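PDB 4N01: periplasmic binding protein from Veillonella parvula, which probably captures a solute in the periplasm, likely an iron-chelate or related compound, and delivers it to a membrane transporter. Local coordinates for residues P207-F212 with N263-I268; V211-S216 with A238-S243; K234-D239 with R326-I331; G254-V259 with K290-L295. All coordinates share one frame; numbering follows the deposited sequence.

Contact 1 of 4, residues P207-F212 with N263-I268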
loop_
_atom_site.group_PDB
_atom_site.type_symbol
_atom_site.label_atom_id
_atom_site.label_comp_id
_atom_site.label_asym_id
_atom_site.label_seq_id
_atom_site.Cartn_x
_atom_site.Cartn_y
_atom_site.Cartn_z
ATOM N N PRO A 207 3.080 9.814 -24.959
ATOM C CA PRO A 207 4.110 10.515 -24.174
ATOM C C PRO A 207 3.993 10.272 -22.675
ATOM O O PRO A 207 2.880 10.152 -22.155
ATOM C CB PRO A 207 3.844 12.000 -24.466
ATOM C CG PRO A 207 2.425 12.052 -24.993
ATOM C CD PRO A 207 2.231 10.744 -25.726
ATOM N N ARG A 208 5.126 10.213 -21.977
ATOM C CA ARG A 208 5.099 10.033 -20.533
ATOM C C ARG A 208 4.717 11.363 -19.889
ATOM O O ARG A 208 4.898 12.424 -20.486
ATOM C CB ARG A 208 6.476 9.578 -20.027
ATOM C CG ARG A 208 7.019 8.332 -20.736
ATOM C CD ARG A 208 8.320 7.860 -20.101
ATOM N NE ARG A 208 8.110 7.453 -18.712
ATOM C CZ ARG A 208 7.718 6.240 -18.346
ATOM N NH1 ARG A 208 7.484 5.318 -19.274
ATOM N NH2 ARG A 208 7.549 5.951 -17.061
ATOM N N LYS A 209 4.194 11.307 -18.674
ATOM C CA LYS A 209 3.767 12.521 -17.981
ATOM C C LYS A 209 4.464 12.648 -16.636
ATOM O O LYS A 209 4.777 11.642 -16.000
ATOM C CB LYS A 209 2.250 12.494 -17.757
ATOM C CG LYS A 209 1.450 12.447 -19.036
ATOM C CD LYS A 209 1.592 13.729 -19.834
ATOM C CE LYS A 209 0.719 13.667 -21.083
ATOM N NZ LYS A 209 0.674 14.968 -21.790
ATOM N N ARG A 210 4.701 13.882 -16.200
ATOM C CA ARG A 210 5.332 14.106 -14.902
ATOM C C ARG A 210 4.275 14.366 -13.842
ATOM O O ARG A 210 3.336 15.133 -14.074
ATOM C CB ARG A 210 6.325 15.257 -15.004
ATOM C CG ARG A 210 7.566 14.831 -15.760
ATOM C CD ARG A 210 8.279 15.990 -16.387
ATOM N NE ARG A 210 8.851 16.921 -15.414
ATOM C CZ ARG A 210 9.987 16.712 -14.751
ATOM N NH1 ARG A 210 10.669 15.583 -14.925
ATOM N NH2 ARG A 210 10.442 17.627 -13.903
ATOM N N VAL A 211 4.402 13.703 -12.697
ATOM C CA VAL A 211 3.365 13.787 -11.660
ATOM C C VAL A 211 3.940 14.146 -10.284
ATOM O O VAL A 211 5.109 13.918 -10.003
ATOM C CB VAL A 211 2.520 12.487 -11.569
ATOM C CG1 VAL A 211 1.954 12.128 -12.944
ATOM C CG2 VAL A 211 3.351 11.315 -11.008
ATOM N N PHE A 212 3.109 14.724 -9.434
ATOM C CA PHE A 212 3.496 15.031 -8.068
ATOM C C PHE A 212 2.434 14.439 -7.160
ATOM O O PHE A 212 1.236 14.617 -7.390
ATOM C CB PHE A 212 3.579 16.551 -7.878
ATOM C CG PHE A 212 3.745 16.978 -6.446
ATOM C CD1 PHE A 212 4.943 16.750 -5.770
ATOM C CD2 PHE A 212 2.717 17.626 -5.782
ATOM C CE1 PHE A 212 5.095 17.150 -4.442
ATOM C CE2 PHE A 212 2.863 18.034 -4.462
ATOM C CZ PHE A 212 4.052 17.794 -3.791
ATOM N N ASN A 263 7.639 21.363 -12.155
ATOM C CA ASN A 263 6.468 21.663 -12.984
ATOM C C ASN A 263 5.685 20.423 -13.417
ATOM O O ASN A 263 5.633 20.109 -14.602
ATOM C CB ASN A 263 6.908 22.444 -14.232
ATOM C CG ASN A 263 5.762 23.194 -14.881
ATOM O OD1 ASN A 263 4.724 23.407 -14.258
ATOM N ND2 ASN A 263 5.950 23.605 -16.133
ATOM N N PRO A 264 5.077 19.706 -12.464
ATOM C CA PRO A 264 4.365 18.485 -12.853
ATOM C C PRO A 264 3.160 18.723 -13.766
ATOM O O PRO A 264 2.505 19.774 -13.683
ATOM C CB PRO A 264 3.882 17.924 -11.513
ATOM C CG PRO A 264 3.810 19.146 -10.604
ATOM C CD PRO A 264 4.955 20.002 -11.026
ATOM N N ASP A 265 2.882 17.746 -14.633
ATOM C CA ASP A 265 1.686 17.744 -15.488
ATOM C C ASP A 265 0.414 17.431 -14.696
ATOM O O ASP A 265 -0.659 17.962 -14.997
ATOM C CB ASP A 265 1.847 16.681 -16.589
ATOM C CG ASP A 265 2.985 17.002 -17.540
ATOM O OD1 ASP A 265 2.995 18.126 -18.072
ATOM O OD2 ASP A 265 3.880 16.141 -17.740
ATOM N N TYR A 266 0.533 16.551 -13.702
ATOM C CA TYR A 266 -0.621 16.134 -12.890
ATOM C C TYR A 266 -0.257 16.169 -11.423
ATOM O O TYR A 266 0.888 15.912 -11.056
ATOM C CB TYR A 266 -1.104 14.715 -13.271
ATOM C CG TYR A 266 -1.669 14.666 -14.662
ATOM C CD1 TYR A 266 -3.038 14.714 -14.883
ATOM C CD2 TYR A 266 -0.829 14.624 -15.763
ATOM C CE1 TYR A 266 -3.560 14.708 -16.169
ATOM C CE2 TYR A 266 -1.331 14.627 -17.048
ATOM C CZ TYR A 266 -2.696 14.672 -17.245
ATOM O OH TYR A 266 -3.183 14.683 -18.524
ATOM N N ILE A 267 -1.228 16.497 -10.583
ATOM C CA ILE A 267 -1.053 16.382 -9.145
ATOM C C ILE A 267 -2.008 15.317 -8.611
ATOM O O ILE A 267 -3.231 15.422 -8.753
ATOM C CB ILE A 267 -1.305 17.734 -8.421
ATOM C CG1 ILE A 267 -0.192 18.732 -8.766
ATOM C CG2 ILE A 267 -1.363 17.516 -6.910
ATOM C CD1 ILE A 267 -0.546 20.172 -8.420
ATOM N N ILE A 268 -1.446 14.270 -8.018
ATOM C CA ILE A 268 -2.243 13.171 -7.511
ATOM C C ILE A 268 -2.421 13.391 -6.022
ATOM O O ILE A 268 -1.447 13.509 -5.282
ATOM C CB ILE A 268 -1.529 11.820 -7.762
ATOM C CG1 ILE A 268 -1.388 11.566 -9.269
ATOM C CG2 ILE A 268 -2.286 10.678 -7.102
ATOM C CD1 ILE A 268 -0.366 10.449 -9.621
HETATM O O HOH W 1 -1.334 16.202 -20.296
HETATM O O HOH W 2 7.405 18.950 -16.206
#

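Contact 2 of 4, residues V211-S216 with A238-S243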
loop_
_atom_site.group_PDB
_atom_site.type_symbol
_atom_site.label_atom_id
_atom_site.label_comp_id
_atom_site.label_asym_id
_atom_site.label_seq_id
_atom_site.Cartn_x
_atom_site.Cartn_y
_atom_site.Cartn_z
ATOM N N VAL A 211 4.402 13.703 -12.697
ATOM C CA VAL A 211 3.365 13.787 -11.660
ATOM C C VAL A 211 3.940 14.146 -10.284
ATOM O O VAL A 211 5.109 13.918 -10.003
ATOM C CB VAL A 211 2.520 12.487 -11.569
ATOM C CG1 VAL A 211 1.954 12.128 -12.944
ATOM C CG2 VAL A 211 3.351 11.315 -11.008
ATOM N N PHE A 212 3.109 14.724 -9.434
ATOM C CA PHE A 212 3.496 15.031 -8.068
ATOM C C PHE A 212 2.434 14.439 -7.160
ATOM O O PHE A 212 1.236 14.617 -7.390
ATOM C CB PHE A 212 3.579 16.551 -7.878
ATOM C CG PHE A 212 3.745 16.978 -6.446
ATOM C CD1 PHE A 212 4.943 16.750 -5.770
ATOM C CD2 PHE A 212 2.717 17.626 -5.782
ATOM C CE1 PHE A 212 5.095 17.150 -4.442
ATOM C CE2 PHE A 212 2.863 18.034 -4.462
ATOM C CZ PHE A 212 4.052 17.794 -3.791
ATOM N N ILE A 213 2.862 13.695 -6.148
ATOM C CA ILE A 213 1.913 13.119 -5.203
ATOM C C ILE A 213 1.773 14.027 -3.977
ATOM O O ILE A 213 2.751 14.308 -3.275
ATOM C CB ILE A 213 2.344 11.712 -4.747
ATOM C CG1 ILE A 213 2.371 10.760 -5.947
ATOM C CG2 ILE A 213 1.374 11.200 -3.702
ATOM C CD1 ILE A 213 3.697 10.694 -6.647
ATOM N N TYR A 214 0.550 14.476 -3.717
ATOM C CA TYR A 214 0.280 15.391 -2.617
ATOM C C TYR A 214 -0.501 14.622 -1.554
ATOM O O TYR A 214 -1.690 14.329 -1.727
ATOM C CB TYR A 214 -0.510 16.599 -3.142
ATOM C CG TYR A 214 -0.968 17.627 -2.115
ATOM C CD1 TYR A 214 -0.224 18.775 -1.871
ATOM C CD2 TYR A 214 -2.162 17.465 -1.425
ATOM C CE1 TYR A 214 -0.650 19.728 -0.954
ATOM C CE2 TYR A 214 -2.594 18.411 -0.509
ATOM C CZ TYR A 214 -1.834 19.537 -0.278
ATOM O OH TYR A 214 -2.275 20.469 0.630
ATOM N N ASP A 215 0.173 14.258 -0.468
ATOM C CA ASP A 215 -0.507 13.544 0.606
ATOM C C ASP A 215 -1.248 14.515 1.501
ATOM O O ASP A 215 -2.420 14.304 1.852
ATOM C CB ASP A 215 0.488 12.767 1.455
ATOM C CG ASP A 215 -0.177 12.079 2.627
ATOM O OD1 ASP A 215 -0.576 10.903 2.478
ATOM O OD2 ASP A 215 -0.320 12.713 3.700
ATOM N N SER A 216 -0.546 15.575 1.883
ATOM C CA SER A 216 -1.064 16.565 2.808
ATOM C C SER A 216 -0.046 17.692 2.876
ATOM O O SER A 216 1.015 17.615 2.253
ATOM C CB SER A 216 -1.254 15.946 4.188
ATOM O OG SER A 216 -0.049 15.344 4.635
ATOM N N ALA A 238 3.844 7.456 -15.723
ATOM C CA ALA A 238 3.663 8.585 -14.813
ATOM C C ALA A 238 4.922 8.681 -13.962
ATOM O O ALA A 238 5.181 7.810 -13.137
ATOM C CB ALA A 238 2.440 8.365 -13.937
ATOM N N ASP A 239 5.723 9.717 -14.184
ATOM C CA ASP A 239 7.027 9.821 -13.530
ATOM C C ASP A 239 7.011 10.802 -12.360
ATOM O O ASP A 239 6.804 11.991 -12.556
ATOM C CB ASP A 239 8.079 10.262 -14.548
ATOM C CG ASP A 239 8.344 9.207 -15.605
ATOM O OD1 ASP A 239 8.449 8.010 -15.242
ATOM O OD2 ASP A 239 8.462 9.573 -16.801
ATOM N N ASN A 240 7.230 10.294 -11.151
ATOM C CA ASN A 240 7.211 11.102 -9.928
ATOM C C ASN A 240 8.317 12.154 -9.929
ATOM O O ASN A 240 9.504 11.804 -9.979
ATOM C CB ASN A 240 7.355 10.168 -8.710
ATOM C CG ASN A 240 7.317 10.907 -7.380
ATOM O OD1 ASN A 240 7.165 12.128 -7.339
ATOM N ND2 ASN A 240 7.416 10.155 -6.277
ATOM N N VAL A 241 7.945 13.438 -9.897
ATOM C CA VAL A 241 8.958 14.497 -10.004
ATOM C C VAL A 241 9.844 14.611 -8.775
ATOM O O VAL A 241 10.888 15.283 -8.813
ATOM C CB VAL A 241 8.348 15.896 -10.302
ATOM C CG1 VAL A 241 7.667 15.903 -11.677
ATOM C CG2 VAL A 241 7.371 16.290 -9.210
HETATM N N MSE A 242 9.440 13.970 -7.680
HETATM C CA MSE A 242 10.260 14.002 -6.468
HETATM C C MSE A 242 11.261 12.838 -6.425
HETATM O O MSE A 242 12.114 12.782 -5.543
HETATM C CB MSE A 242 9.394 14.022 -5.194
HETATM C CG MSE A 242 8.418 15.200 -5.137
HETATM SE SE MSE A 242 9.294 16.951 -5.406
HETATM C CE MSE A 242 9.871 17.223 -3.570
ATOM N N SER A 243 11.154 11.913 -7.381
ATOM C CA SER A 243 12.105 10.802 -7.474
ATOM C C SER A 243 13.355 11.225 -8.250
ATOM O O SER A 243 13.304 12.157 -9.055
ATOM C CB SER A 243 11.446 9.587 -8.135
ATOM O OG SER A 243 12.378 8.527 -8.321
HETATM O O HOH W 3 5.603 13.420 -5.602
#

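Contact 3 of 4, residues K234-D239 with R326-I331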
loop_
_atom_site.group_PDB
_atom_site.type_symbol
_atom_site.label_atom_id
_atom_site.label_comp_id
_atom_site.label_asym_id
_atom_site.label_seq_id
_atom_site.Cartn_x
_atom_site.Cartn_y
_atom_site.Cartn_z
ATOM N N LYS A 234 5.533 4.478 -12.529
ATOM C CA LYS A 234 6.360 4.386 -13.733
ATOM C C LYS A 234 5.798 3.369 -14.735
ATOM O O LYS A 234 6.010 3.490 -15.944
ATOM C CB LYS A 234 7.812 4.051 -13.372
ATOM C CG LYS A 234 8.579 5.242 -12.820
ATOM C CD LYS A 234 10.035 4.908 -12.529
ATOM C CE LYS A 234 10.818 6.189 -12.236
ATOM N NZ LYS A 234 12.165 5.930 -11.647
ATOM N N LEU A 235 5.067 2.377 -14.240
ATOM C CA LEU A 235 4.484 1.359 -15.126
ATOM C C LEU A 235 3.458 1.921 -16.124
ATOM O O LEU A 235 3.190 1.293 -17.155
ATOM C CB LEU A 235 3.828 0.239 -14.307
ATOM C CG LEU A 235 4.759 -0.614 -13.445
ATOM C CD1 LEU A 235 3.895 -1.559 -12.607
ATOM C CD2 LEU A 235 5.756 -1.402 -14.290
ATOM N N ILE A 236 2.870 3.075 -15.815
ATOM C CA ILE A 236 1.876 3.676 -16.704
ATOM C C ILE A 236 2.335 5.027 -17.229
ATOM O O ILE A 236 1.516 5.893 -17.532
ATOM C CB ILE A 236 0.488 3.845 -16.036
ATOM C CG1 ILE A 236 0.605 4.659 -14.740
ATOM C CG2 ILE A 236 -0.154 2.479 -15.777
ATOM C CD1 ILE A 236 -0.776 5.119 -14.181
ATOM N N GLY A 237 3.646 5.207 -17.312
ATOM C CA GLY A 237 4.196 6.417 -17.885
ATOM C C GLY A 237 3.943 7.645 -17.035
ATOM O O GLY A 237 3.821 8.747 -17.560
ATOM N N ALA A 238 3.844 7.456 -15.723
ATOM C CA ALA A 238 3.663 8.585 -14.813
ATOM C C ALA A 238 4.922 8.681 -13.962
ATOM O O ALA A 238 5.181 7.810 -13.137
ATOM C CB ALA A 238 2.440 8.365 -13.937
ATOM N N ASP A 239 5.723 9.717 -14.184
ATOM C CA ASP A 239 7.027 9.821 -13.530
ATOM C C ASP A 239 7.011 10.802 -12.360
ATOM O O ASP A 239 6.804 11.991 -12.556
ATOM C CB ASP A 239 8.079 10.262 -14.548
ATOM C CG ASP A 239 8.344 9.207 -15.605
ATOM O OD1 ASP A 239 8.449 8.010 -15.242
ATOM O OD2 ASP A 239 8.462 9.573 -16.801
ATOM N N ARG A 326 -7.314 2.838 -13.780
ATOM C CA ARG A 326 -8.044 4.105 -13.696
ATOM C C ARG A 326 -7.117 5.297 -13.908
ATOM O O ARG A 326 -7.469 6.246 -14.618
ATOM C CB ARG A 326 -8.747 4.224 -12.342
ATOM C CG ARG A 326 -9.705 5.402 -12.234
ATOM C CD ARG A 326 -10.353 5.464 -10.844
ATOM N NE ARG A 326 -9.500 6.143 -9.868
ATOM C CZ ARG A 326 -8.916 5.553 -8.828
ATOM N NH1 ARG A 326 -9.097 4.253 -8.601
ATOM N NH2 ARG A 326 -8.164 6.276 -8.001
ATOM N N LEU A 327 -5.937 5.247 -13.295
ATOM C CA LEU A 327 -4.997 6.356 -13.367
ATOM C C LEU A 327 -4.495 6.514 -14.793
ATOM O O LEU A 327 -4.356 7.634 -15.275
ATOM C CB LEU A 327 -3.814 6.136 -12.412
ATOM C CG LEU A 327 -4.119 6.249 -10.913
ATOM C CD1 LEU A 327 -2.932 5.813 -10.062
ATOM C CD2 LEU A 327 -4.471 7.658 -10.580
ATOM N N ALA A 328 -4.262 5.389 -15.474
ATOM C CA ALA A 328 -3.818 5.423 -16.863
ATOM C C ALA A 328 -4.865 6.093 -17.742
ATOM O O ALA A 328 -4.538 6.811 -18.695
ATOM C CB ALA A 328 -3.526 4.011 -17.368
ATOM N N GLU A 329 -6.133 5.869 -17.428
ATOM C CA GLU A 329 -7.189 6.424 -18.254
ATOM C C GLU A 329 -7.263 7.921 -18.008
ATOM O O GLU A 329 -7.387 8.714 -18.946
ATOM C CB GLU A 329 -8.528 5.736 -17.964
ATOM C CG GLU A 329 -8.543 4.270 -18.386
ATOM C CD GLU A 329 -9.893 3.609 -18.204
ATOM O OE1 GLU A 329 -10.724 4.139 -17.432
ATOM O OE2 GLU A 329 -10.123 2.555 -18.841
ATOM N N GLU A 330 -7.144 8.308 -16.747
ATOM C CA GLU A 330 -7.251 9.714 -16.382
ATOM C C GLU A 330 -6.055 10.556 -16.831
ATOM O O GLU A 330 -6.227 11.701 -17.248
ATOM C CB GLU A 330 -7.515 9.851 -14.873
ATOM C CG GLU A 330 -8.958 9.479 -14.485
ATOM C CD GLU A 330 -9.187 9.368 -12.984
ATOM O OE1 GLU A 330 -8.207 9.479 -12.219
ATOM O OE2 GLU A 330 -10.349 9.154 -12.567
ATOM N N ILE A 331 -4.853 9.990 -16.766
ATOM C CA ILE A 331 -3.630 10.732 -17.113
ATOM C C ILE A 331 -3.402 10.792 -18.620
ATOM O O ILE A 331 -3.015 11.829 -19.167
ATOM C CB ILE A 331 -2.403 10.108 -16.414
ATOM C CG1 ILE A 331 -2.507 10.343 -14.907
ATOM C CG2 ILE A 331 -1.086 10.689 -16.937
ATOM C CD1 ILE A 331 -1.514 9.548 -14.086
#

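Contact 4 of 4, residues G254-V259 with K290-L295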
loop_
_atom_site.group_PDB
_atom_site.type_symbol
_atom_site.label_atom_id
_atom_site.label_comp_id
_atom_site.label_asym_id
_atom_site.label_seq_id
_atom_site.Cartn_x
_atom_site.Cartn_y
_atom_site.Cartn_z
ATOM N N GLY A 254 8.555 17.802 1.456
ATOM C CA GLY A 254 9.244 18.395 0.318
ATOM C C GLY A 254 9.163 19.911 0.437
ATOM O O GLY A 254 8.603 20.433 1.404
ATOM N N SER A 255 9.732 20.609 -0.544
ATOM C CA SER A 255 9.608 22.057 -0.642
ATOM C C SER A 255 8.781 22.393 -1.873
ATOM O O SER A 255 8.926 21.745 -2.913
ATOM C CB SER A 255 10.987 22.707 -0.755
ATOM O OG SER A 255 11.672 22.663 0.485
ATOM N N TRP A 256 7.904 23.388 -1.759
ATOM C CA TRP A 256 7.144 23.843 -2.915
ATOM C C TRP A 256 8.078 24.352 -4.020
ATOM O O TRP A 256 7.756 24.229 -5.190
ATOM C CB TRP A 256 6.152 24.950 -2.530
ATOM C CG TRP A 256 4.897 24.476 -1.810
ATOM C CD1 TRP A 256 4.450 24.891 -0.586
ATOM C CD2 TRP A 256 3.932 23.514 -2.279
ATOM N NE1 TRP A 256 3.272 24.244 -0.264
ATOM C CE2 TRP A 256 2.940 23.392 -1.285
ATOM C CE3 TRP A 256 3.827 22.734 -3.440
ATOM C CZ2 TRP A 256 1.847 22.538 -1.420
ATOM C CZ3 TRP A 256 2.742 21.883 -3.569
ATOM C CH2 TRP A 256 1.769 21.792 -2.567
ATOM N N GLU A 257 9.217 24.929 -3.641
ATOM C CA GLU A 257 10.208 25.396 -4.626
ATOM C C GLU A 257 10.589 24.275 -5.577
ATOM O O GLU A 257 10.700 24.482 -6.787
ATOM C CB GLU A 257 11.468 25.946 -3.945
ATOM C CG GLU A 257 11.278 27.328 -3.349
ATOM C CD GLU A 257 10.394 27.316 -2.110
ATOM O OE1 GLU A 257 10.327 26.264 -1.431
ATOM O OE2 GLU A 257 9.758 28.358 -1.818
ATOM N N THR A 258 10.753 23.078 -5.024
ATOM C CA THR A 258 11.172 21.935 -5.810
ATOM C C THR A 258 10.048 21.508 -6.753
ATOM O O THR A 258 10.285 21.208 -7.928
ATOM C CB THR A 258 11.565 20.763 -4.896
ATOM O OG1 THR A 258 12.646 21.179 -4.049
ATOM C CG2 THR A 258 12.015 19.575 -5.731
ATOM N N VAL A 259 8.823 21.496 -6.241
ATOM C CA VAL A 259 7.670 21.135 -7.059
ATOM C C VAL A 259 7.493 22.132 -8.199
ATOM O O VAL A 259 7.240 21.753 -9.346
ATOM C CB VAL A 259 6.399 21.117 -6.211
ATOM C CG1 VAL A 259 5.204 20.649 -7.047
ATOM C CG2 VAL A 259 6.611 20.220 -4.987
ATOM N N LYS A 290 -5.075 25.613 -5.161
ATOM C CA LYS A 290 -5.485 26.725 -6.012
ATOM C C LYS A 290 -5.308 28.070 -5.331
ATOM O O LYS A 290 -5.074 29.071 -5.999
ATOM C CB LYS A 290 -6.955 26.589 -6.410
ATOM C CG LYS A 290 -7.269 25.477 -7.396
ATOM C CD LYS A 290 -8.776 25.483 -7.646
ATOM C CE LYS A 290 -9.181 24.698 -8.871
ATOM N NZ LYS A 290 -10.597 25.022 -9.225
ATOM N N ALA A 291 -5.429 28.095 -4.008
ATOM C CA ALA A 291 -5.410 29.356 -3.266
ATOM C C ALA A 291 -3.990 29.813 -2.937
ATOM O O ALA A 291 -3.792 30.903 -2.395
ATOM C CB ALA A 291 -6.224 29.228 -1.991
ATOM N N ASN A 292 -3.009 28.983 -3.282
ATOM C CA ASN A 292 -1.602 29.278 -3.013
ATOM C C ASN A 292 -0.979 30.008 -4.207
ATOM O O ASN A 292 -0.751 29.408 -5.264
ATOM C CB ASN A 292 -0.859 27.976 -2.731
ATOM C CG ASN A 292 0.558 28.196 -2.209
ATOM O OD1 ASN A 292 1.185 29.225 -2.465
ATOM N ND2 ASN A 292 1.065 27.216 -1.478
ATOM N N PRO A 293 -0.699 31.308 -4.043
ATOM C CA PRO A 293 -0.218 32.124 -5.162
ATOM C C PRO A 293 1.113 31.616 -5.712
ATOM O O PRO A 293 1.408 31.833 -6.884
ATOM C CB PRO A 293 -0.034 33.513 -4.538
ATOM C CG PRO A 293 -0.834 33.488 -3.270
ATOM C CD PRO A 293 -0.789 32.073 -2.790
ATOM N N GLN A 294 1.899 30.931 -4.890
ATOM C CA GLN A 294 3.203 30.442 -5.337
ATOM C C GLN A 294 3.083 29.348 -6.399
ATOM O O GLN A 294 4.017 29.128 -7.166
ATOM C CB GLN A 294 4.027 29.921 -4.149
ATOM C CG GLN A 294 5.547 30.036 -4.349
ATOM C CD GLN A 294 6.364 29.357 -3.256
ATOM O OE1 GLN A 294 5.817 28.839 -2.279
ATOM N NE2 GLN A 294 7.686 29.353 -3.423
ATOM N N LEU A 295 1.934 28.682 -6.457
ATOM C CA LEU A 295 1.787 27.475 -7.281
ATOM C C LEU A 295 1.022 27.721 -8.577
ATOM O O LEU A 295 0.759 26.781 -9.339
ATOM C CB LEU A 295 1.047 26.402 -6.480
ATOM C CG LEU A 295 1.635 26.110 -5.099
ATOM C CD1 LEU A 295 0.821 25.033 -4.392
ATOM C CD2 LEU A 295 3.102 25.683 -5.238
HETATM O O HOH W 4 7.350 27.639 -0.212
#

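Contact 1 of 4, residues P207-F212 with N263-I268
Phe212 lays its CB against the ring of Pro264, with CB 3.8 Å from Pro264 CG, while the rim of its own ring meets CG2 of Ile267 close to the ring plane. The ring reaches that flank because its CG stands anti to the backbone N (chi1 170°). Phe212 and Ile267 share one face of the sheet; Val211 and Tyr266 lie on the other. Val211 CG1 packs on CB of Tyr266 at 4.0 Å and Val211 CB touches CD1 of Ile268; beta-branched residues suit these extended, buried places. Asp265 stands just ahead of its strand and acts through its carboxylate: OD2 takes the backbone N of Arg210 at 2.9 Å, almost straight (176°), on its anti side. Tyr266 N then bonds to Arg210 O, Phe212 N to Tyr266 O at 3.0 Å, and Ile268 N to Phe212 O at 2.8 Å. One water joins Lys209 NZ to Tyr266 OH, another Arg210 NE to Asn263 O; the guanidinium also bonds through NH2 to Gln262 O. Neighbouring strands running the same way, the second entered from helix 256-262, fit a parallel alpha/beta sheet, as in the lobes of periplasmic binding proteins.

Contact 2 of 4, residues V211-S216 with A238-S243
Asn240 uses one side-chain oxygen to tie its own turn to the neighbouring strand through a water: OD1 accepts from Met242 N at 2.9 Å, closing an Asx turn with the donor 58° out of the amide plane, and from a water that in turn accepts from Ile213 N. CD1 of Ile213 comes across the same amide at about a right angle, 3.7 Å from Asn240 CG, and ND2 is held by Ala224 O and Thr230 OG1. With an alanine here, Met242 N and the bridging water would probably lose their acceptor, and Ala224 O and Thr230 OG1 their amide N-H donor. The backbones meet as parallel strands at the margin of the four-stranded sheet, where strand 238-240 is outermost: Val211 N bonds to Asp239 O at 3.0 Å, and Val241 N to Val211 O at 2.9 Å. Small Ala238 accepts CG1 of Val211 on its CB. Beyond the strand end, selenomethionine Met242, bent at chi2 and chi3, runs alongside Phe212, setting Met242 CG at the ring edge, 3.9 Å from Phe212 CD1. Its SE makes an oblique Met-aromatic contact, 5.4 Å from the ring centroid, while Val241 CG2 packs on Phe212 CB.

Contact 3 of 4, residues K234-D239 with R326-I331
Ile236 reaches the helix with both of its branches, and the side chains that meet are all hydrocarbon. Ile236 CD1 does most of the touching: it lies 3.7 Å from Leu327 CB and equally near Ala328 N, so the methyl rests on the helix backbone as well as on a side chain. Ile236 CG2 meets Ala328 CB at 4.0 Å, and the small alanine leaves room for the isoleucine close to the helix. Because CG1 of Ile236 sits between the backbone N and the carbonyl carbon (chi1 56°), the two branches can both be spent on the helix. Further along, Ile331 sends its CD1 to Ala238 CB at 4.1 Å, where a methyl side chain again leaves room for a longer partner. CD1 of Ile331 also stands 4.5 Å from Ile236 CD1, a looser approach.

Within 234-239 the polar bonds shape the turn. Gly237, with positive phi, is the C-prime residue of a Schellman motif ending helix 228-234: its N bonds to Lys234 O at 3.2 Å, and Ala238 N to Leu233 O. Outside the two segments, His332 NE2 bonds to Ile236 O, and Ile199 of helix 182-203 touches both Ile236 and Ala328.

The two segments thus pack by shape and the burial of hydrocarbon, while the His332 bond just beyond adds one directional tie between turn and C-terminal helix.

Contact 4 of 4, residues G254-V259 with K290-L295
Leu295 lays CD1 over one face of the Trp256 indole and sets CD2 by the rim at CE3. Leu295 CD1 makes a CH-pi contact, 3.7 Å from the centroid of the six-membered ring of Trp256 and 7° off its normal, while Leu295 CD2 comes to 3.5 Å from Trp256 CE3. The leucine meets the tryptophan at about a right angle. On the same face lies ND2 of Asn292, nearer the rim and 3.9 Å from Trp256 NE1, with the amide turned 82° from the indole plane. Trimming the indole to an alanine is likely to strip the Leu295 methyls of their aromatic floor and open a gap between helix and loop.

The polar contacts lie at the exposed margin. Gln294 NE2 donates to Glu257 OE2 at 2.8 Å, from above the carboxylate plane, yet OE2 lies in the amide plane. Glu257 bends at chi2 (71°) to reach it, and one water donates to both OE2 and Gln294 OE1. Asn292 OD1 accepts from Gln294 N at 3.0 Å, an Asx turn that shapes the loop.

Hydrocarbon buried on an indole thus joins helix to loop, and a direct amide-carboxylate bond, probably strengthened by the glutamate charge, fastens the outer edge with a water bridging beside it.

In the fold
Contacts 1 and 2 share strand 209-214, their centres about 7 Å apart, and place it between strands 266-270 and 238-240 of the four-stranded parallel sheet. Contact 3 adds helix 320-332 beside strand 238-240, its centre about 9 Å from that of contact 1. Contact 4, about 23 Å from contact 3 between centres, joins the start of helix 256-262 to a loop; Phe212 touches Val259 and Trp256 there. Along the chain, contact 2 closes before contact 4 opens, and contact 4 is nested within the loop closed by contact 3. Sequence-distant pieces, including the C-terminal helix, thus build one alpha/beta lobe.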